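Local coordinates for protein lipolytic enzyme, g-d-s-l (PDB 2W47) that carries a family 6 carbohydrate-binding module, a calcium-containing beta-sandwich domain with a pocket that holds a glycan, at residues R71-F85 / A97-R111. Residues are numbered along the deposited sequence; the frame is centred on the assembly and turned at random.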
loop_
_atom_site.group_PDB
_atom_site.type_symbol
_atom_site.label_atom_id
_atom_site.label_comp_id
_atom_site.label_asym_id
_atom_site.label_seq_id
_atom_site.Cartn_x
_atom_site.Cartn_y
_atom_site.Cartn_z
ATOM N N ARG A 71 -7.787 -5.339 -1.304
ATOM C CA ARG A 71 -8.665 -5.115 -0.171
ATOM C C ARG A 71 -7.847 -4.453 0.932
ATOM O O ARG A 71 -6.832 -4.999 1.364
ATOM C CB ARG A 71 -9.197 -6.468 0.305
ATOM C CG ARG A 71 -10.476 -6.431 1.128
ATOM C CD ARG A 71 -10.927 -7.834 1.539
ATOM N NE ARG A 71 -11.153 -8.706 0.387
ATOM C CZ ARG A 71 -10.316 -9.664 -0.014
ATOM N NH1 ARG A 71 -10.619 -10.391 -1.077
ATOM N NH2 ARG A 71 -9.184 -9.897 0.639
ATOM N N ILE A 72 -8.282 -3.285 1.376
ATOM C CA ILE A 72 -7.566 -2.534 2.400
ATOM C C ILE A 72 -8.276 -2.645 3.725
ATOM O O ILE A 72 -9.467 -2.344 3.834
ATOM C CB ILE A 72 -7.398 -1.044 2.015
ATOM C CG1 ILE A 72 -6.976 -0.893 0.546
ATOM C CG2 ILE A 72 -6.433 -0.341 2.985
ATOM C CD1 ILE A 72 -5.675 -1.608 0.160
ATOM N N THR A 73 -7.524 -3.066 4.733
ATOM C CA THR A 73 -8.052 -3.178 6.082
ATOM C C THR A 73 -7.250 -2.324 7.060
ATOM O O THR A 73 -6.036 -2.169 6.922
ATOM C CB THR A 73 -8.101 -4.642 6.579
ATOM O OG1 THR A 73 -6.804 -5.243 6.451
ATOM C CG2 THR A 73 -9.107 -5.460 5.789
ATOM N N VAL A 74 -7.955 -1.760 8.037
ATOM C CA VAL A 74 -7.328 -1.052 9.150
ATOM C C VAL A 74 -7.783 -1.770 10.402
ATOM O O VAL A 74 -8.978 -1.823 10.705
ATOM C CB VAL A 74 -7.744 0.438 9.210
ATOM C CG1 VAL A 74 -7.196 1.112 10.475
ATOM C CG2 VAL A 74 -7.267 1.165 7.976
ATOM N N ASN A 75 -6.830 -2.380 11.103
ATOM C CA ASN A 75 -7.137 -3.175 12.287
ATOM C C ASN A 75 -8.141 -4.298 11.963
ATOM O O ASN A 75 -8.966 -4.692 12.800
ATOM C CB ASN A 75 -7.609 -2.257 13.429
ATOM C CG ASN A 75 -6.650 -1.099 13.666
ATOM O OD1 ASN A 75 -7.045 0.078 13.718
ATOM N ND2 ASN A 75 -5.377 -1.422 13.775
ATOM N N GLY A 76 -8.059 -4.818 10.738
ATOM C CA GLY A 76 -8.936 -5.897 10.289
ATOM C C GLY A 76 -10.291 -5.438 9.776
ATOM O O GLY A 76 -11.075 -6.243 9.261
ATOM N N ASN A 77 -10.569 -4.148 9.913
ATOM C CA ASN A 77 -11.805 -3.578 9.383
ATOM C C ASN A 77 -11.616 -3.223 7.928
ATOM O O ASN A 77 -10.654 -2.558 7.584
ATOM C CB ASN A 77 -12.175 -2.340 10.184
ATOM C CG ASN A 77 -12.386 -2.657 11.641
ATOM O OD1 ASN A 77 -11.489 -2.473 12.474
ATOM N ND2 ASN A 77 -13.528 -3.216 11.947
ATOM N N ILE A 78 -12.536 -3.667 7.075
ATOM C CA ILE A 78 -12.431 -3.380 5.647
ATOM C C ILE A 78 -12.800 -1.921 5.412
ATOM O O ILE A 78 -13.942 -1.513 5.659
ATOM C CB ILE A 78 -13.315 -4.323 4.803
ATOM C CG1 ILE A 78 -12.929 -5.781 5.057
ATOM C CG2 ILE A 78 -13.176 -3.992 3.311
ATOM C CD1 ILE A 78 -13.919 -6.808 4.476
ATOM N N VAL A 79 -11.826 -1.125 4.985
ATOM C CA VAL A 79 -12.082 0.289 4.725
ATOM C C VAL A 79 -12.247 0.551 3.230
ATOM O O VAL A 79 -12.901 1.514 2.834
ATOM C CB VAL A 79 -11.025 1.227 5.370
ATOM C CG1 VAL A 79 -11.020 1.051 6.884
ATOM C CG2 VAL A 79 -9.635 0.990 4.795
ATOM N N LYS A 80 -11.667 -0.317 2.406
ATOM C CA LYS A 80 -11.890 -0.254 0.963
ATOM C C LYS A 80 -11.919 -1.683 0.443
ATOM O O LYS A 80 -10.881 -2.324 0.357
ATOM C CB LYS A 80 -10.803 0.588 0.276
ATOM C CG LYS A 80 -11.058 0.910 -1.202
ATOM C CD LYS A 80 -12.289 1.786 -1.416
ATOM C CE LYS A 80 -12.621 1.906 -2.902
ATOM N NZ LYS A 80 -11.543 2.558 -3.697
ATOM N N PRO A 81 -13.121 -2.210 0.133
ATOM C CA PRO A 81 -13.219 -3.579 -0.372
ATOM C C PRO A 81 -12.378 -3.837 -1.623
ATOM O O PRO A 81 -11.790 -4.904 -1.749
ATOM C CB PRO A 81 -14.713 -3.738 -0.680
ATOM C CG PRO A 81 -15.376 -2.767 0.255
ATOM C CD PRO A 81 -14.451 -1.585 0.288
ATOM N N SER A 82 -12.319 -2.870 -2.534
ATOM C CA SER A 82 -11.565 -3.049 -3.767
ATOM C C SER A 82 -10.937 -1.742 -4.213
ATOM O O SER A 82 -11.547 -0.953 -4.942
ATOM C CB SER A 82 -12.461 -3.625 -4.867
ATOM O OG SER A 82 -11.677 -4.021 -5.970
ATOM N N MET A 83 -9.714 -1.513 -3.744
ATOM C CA MET A 83 -8.928 -0.343 -4.110
ATOM C C MET A 83 -8.193 -0.638 -5.408
ATOM O O MET A 83 -7.497 -1.660 -5.521
ATOM C CB MET A 83 -7.927 -0.007 -3.002
ATOM C CG MET A 83 -7.127 1.247 -3.284
ATOM S SD MET A 83 -6.109 1.671 -1.868
ATOM C CE MET A 83 -5.213 3.052 -2.560
ATOM N N ASP A 84 -8.365 0.244 -6.389
ATOM C CA ASP A 84 -7.749 0.064 -7.698
ATOM C C ASP A 84 -6.275 0.418 -7.719
ATOM O O ASP A 84 -5.843 1.419 -7.123
ATOM C CB ASP A 84 -8.479 0.904 -8.753
ATOM C CG ASP A 84 -9.903 0.449 -8.977
ATOM O OD1 ASP A 84 -10.202 -0.743 -8.783
ATOM O OD2 ASP A 84 -10.732 1.303 -9.354
ATOM N N PHE A 85 -5.523 -0.428 -8.419
ATOM C CA PHE A 85 -4.126 -0.199 -8.734
ATOM C C PHE A 85 -3.989 -0.437 -10.224
ATOM O O PHE A 85 -3.603 -1.514 -10.682
ATOM C CB PHE A 85 -3.239 -1.120 -7.900
ATOM C CG PHE A 85 -3.253 -0.775 -6.440
ATOM C CD1 PHE A 85 -2.322 0.120 -5.922
ATOM C CD2 PHE A 85 -4.245 -1.285 -5.598
ATOM C CE1 PHE A 85 -2.343 0.472 -4.580
ATOM C CE2 PHE A 85 -4.277 -0.937 -4.257
ATOM C CZ PHE A 85 -3.316 -0.052 -3.748
ATOM N N ALA A 97 -1.486 5.602 -5.518
ATOM C CA ALA A 97 -2.900 5.315 -5.293
ATOM C C ALA A 97 -3.143 5.484 -3.811
ATOM O O ALA A 97 -2.406 4.932 -2.988
ATOM C CB ALA A 97 -3.260 3.908 -5.752
ATOM N N GLY A 98 -4.165 6.258 -3.468
ATOM C CA GLY A 98 -4.384 6.626 -2.085
ATOM C C GLY A 98 -5.828 6.561 -1.647
ATOM O O GLY A 98 -6.753 6.586 -2.473
ATOM N N ILE A 99 -6.005 6.452 -0.336
ATOM C CA ILE A 99 -7.305 6.596 0.306
ATOM C C ILE A 99 -7.134 7.455 1.543
ATOM O O ILE A 99 -6.018 7.651 2.032
ATOM C CB ILE A 99 -7.954 5.234 0.711
ATOM C CG1 ILE A 99 -7.056 4.447 1.674
ATOM C CG2 ILE A 99 -8.341 4.413 -0.515
ATOM C CD1 ILE A 99 -7.757 3.280 2.344
ATOM N N VAL A 100 -8.247 7.977 2.038
ATOM C CA VAL A 100 -8.277 8.622 3.332
ATOM C C VAL A 100 -8.980 7.660 4.288
ATOM O O VAL A 100 -10.012 7.088 3.952
ATOM C CB VAL A 100 -8.996 9.987 3.262
ATOM C CG1 VAL A 100 -9.118 10.599 4.634
ATOM C CG2 VAL A 100 -8.238 10.927 2.339
ATOM N N ALA A 101 -8.401 7.473 5.470
ATOM C CA ALA A 101 -8.962 6.566 6.461
ATOM C C ALA A 101 -8.829 7.144 7.849
ATOM O O ALA A 101 -7.889 7.887 8.133
ATOM C CB ALA A 101 -8.249 5.217 6.394
ATOM N N ASN A 102 -9.779 6.791 8.710
ATOM C CA ASN A 102 -9.703 7.171 10.108
ATOM C C ASN A 102 -8.775 6.223 10.852
ATOM O O ASN A 102 -8.920 5.000 10.758
ATOM C CB ASN A 102 -11.091 7.186 10.750
ATOM C CG ASN A 102 -11.930 8.374 10.306
ATOM O OD1 ASN A 102 -13.149 8.270 10.176
ATOM N ND2 ASN A 102 -11.279 9.510 10.071
ATOM N N LEU A 103 -7.811 6.798 11.561
ATOM C CA LEU A 103 -6.861 6.034 12.369
ATOM C C LEU A 103 -7.031 6.397 13.837
ATOM O O LEU A 103 -7.466 7.507 14.160
ATOM C CB LEU A 103 -5.415 6.316 11.939
ATOM C CG LEU A 103 -5.013 6.044 10.481
ATOM C CD1 LEU A 103 -3.517 6.258 10.316
ATOM C CD2 LEU A 103 -5.422 4.644 10.025
ATOM N N ASN A 104 -6.685 5.461 14.719
ATOM C CA ASN A 104 -6.712 5.690 16.166
ATOM C C ASN A 104 -5.348 6.141 16.658
ATOM O O ASN A 104 -4.327 5.728 16.117
ATOM C CB ASN A 104 -7.092 4.402 16.903
ATOM C CG ASN A 104 -8.359 3.767 16.374
ATOM O OD1 ASN A 104 -9.428 4.377 16.380
ATOM N ND2 ASN A 104 -8.252 2.518 15.937
ATOM N N GLN A 105 -5.317 6.968 17.703
ATOM C CA GLN A 105 -4.043 7.343 18.311
ATOM C C GLN A 105 -3.261 6.083 18.671
ATOM O O GLN A 105 -3.810 5.149 19.263
ATOM C CB GLN A 105 -4.248 8.218 19.557
ATOM C CG GLN A 105 -2.943 8.780 20.116
ATOM C CD GLN A 105 -3.146 9.761 21.258
ATOM O OE1 GLN A 105 -2.857 10.950 21.122
ATOM N NE2 GLN A 105 -3.631 9.266 22.389
ATOM N N GLY A 106 -1.985 6.071 18.303
ATOM C CA GLY A 106 -1.139 4.913 18.526
ATOM C C GLY A 106 -1.024 4.087 17.264
ATOM O O GLY A 106 -1.038 4.620 16.155
ATOM N N ASN A 107 -0.906 2.777 17.436
ATOM C CA ASN A 107 -0.697 1.893 16.306
ATOM C C ASN A 107 -1.981 1.531 15.590
ATOM O O ASN A 107 -3.038 1.365 16.202
ATOM C CB ASN A 107 -0.002 0.605 16.725
ATOM C CG ASN A 107 0.520 -0.153 15.540
ATOM O OD1 ASN A 107 1.351 0.356 14.799
ATOM N ND2 ASN A 107 0.022 -1.373 15.339
ATOM N N ASN A 108 -1.849 1.412 14.272
ATOM C CA ASN A 108 -2.910 0.966 13.395
ATOM C C ASN A 108 -2.328 -0.067 12.451
ATOM O O ASN A 108 -1.289 0.157 11.843
ATOM C CB ASN A 108 -3.487 2.138 12.603
ATOM C CG ASN A 108 -4.113 3.182 13.498
ATOM O OD1 ASN A 108 -5.324 3.179 13.705
ATOM N ND2 ASN A 108 -3.284 4.068 14.046
ATOM N N VAL A 109 -2.993 -1.206 12.359
ATOM C CA VAL A 109 -2.512 -2.296 11.521
ATOM C C VAL A 109 -3.126 -2.134 10.129
ATOM O O VAL A 109 -4.329 -2.309 9.964
ATOM C CB VAL A 109 -2.880 -3.667 12.132
ATOM C CG1 VAL A 109 -2.270 -4.782 11.316
ATOM C CG2 VAL A 109 -2.414 -3.772 13.597
ATOM N N ILE A 110 -2.305 -1.769 9.149
ATOM C CA ILE A 110 -2.808 -1.473 7.811
ATOM C C ILE A 110 -2.349 -2.544 6.824
ATOM O O ILE A 110 -1.153 -2.749 6.653
ATOM C CB ILE A 110 -2.381 -0.059 7.360
ATOM C CG1 ILE A 110 -2.842 0.985 8.407
ATOM C CG2 ILE A 110 -2.928 0.244 5.949
ATOM C CD1 ILE A 110 -2.787 2.447 7.987
ATOM N N ARG A 111 -3.310 -3.243 6.223
ATOM C CA ARG A 111 -3.014 -4.344 5.315
ATOM C C ARG A 111 -3.644 -4.130 3.942
ATOM O O ARG A 111 -4.799 -3.694 3.829
ATOM C CB ARG A 111 -3.477 -5.688 5.911
ATOM C CG ARG A 111 -3.113 -6.903 5.049
ATOM C CD ARG A 111 -3.724 -8.177 5.580
ATOM N NE ARG A 111 -3.175 -8.541 6.880
ATOM C CZ ARG A 111 -3.389 -9.714 7.465
ATOM N NH1 ARG A 111 -4.134 -10.636 6.858
ATOM N NH2 ARG A 111 -2.843 -9.960 8.651
HETATM O O HOH W 1 -5.710 -4.576 8.962
#
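The methyl of Ala97 meets the Phe85 ring obliquely, 3.7 Å from CE1 to CB, while Tyr60 packs against that ring edge-to-face; alanine's short side chain fits beside so broad a group. Ala97 CB also touches Met83 CE, whose extended, unbranched chain brings SD to 3.8 Å from Ile99 CG2. With CG1 wedged between its own N and carbonyl carbon (chi1 59°), Ile99 sets CD1 against two facing methyls, Val79 CG2 at 3.8 Å and Ile72 CG2 at 3.9 Å. These apolar residues join the two sheets of the family 6 beta-sandwich, strand 97-103 bordering one, 71-74 and its hairpin partner 77-83 in the other. Val74 lies across Leu103, CG1 to CD2 4.0 Å, its beta-branched shape suiting an extended strand. Strand 71-74 runs antiparallel to 106-111, Thr73 and Arg111 forming a hydrogen-bonded pair: the bonds Thr73 N to Arg111 O (2.9 Å) and Arg111 N to Thr73 O (3.0 Å) are both nearly straight. On the other face Thr73 OG1 shares a water with Gly76 N and Val109 O. In the type I' turn from Val74 to Asn77, Asn75 and Gly76 both take positive phi, which asparagine tolerates, and at Gly76 a CB would run into Asn75 O.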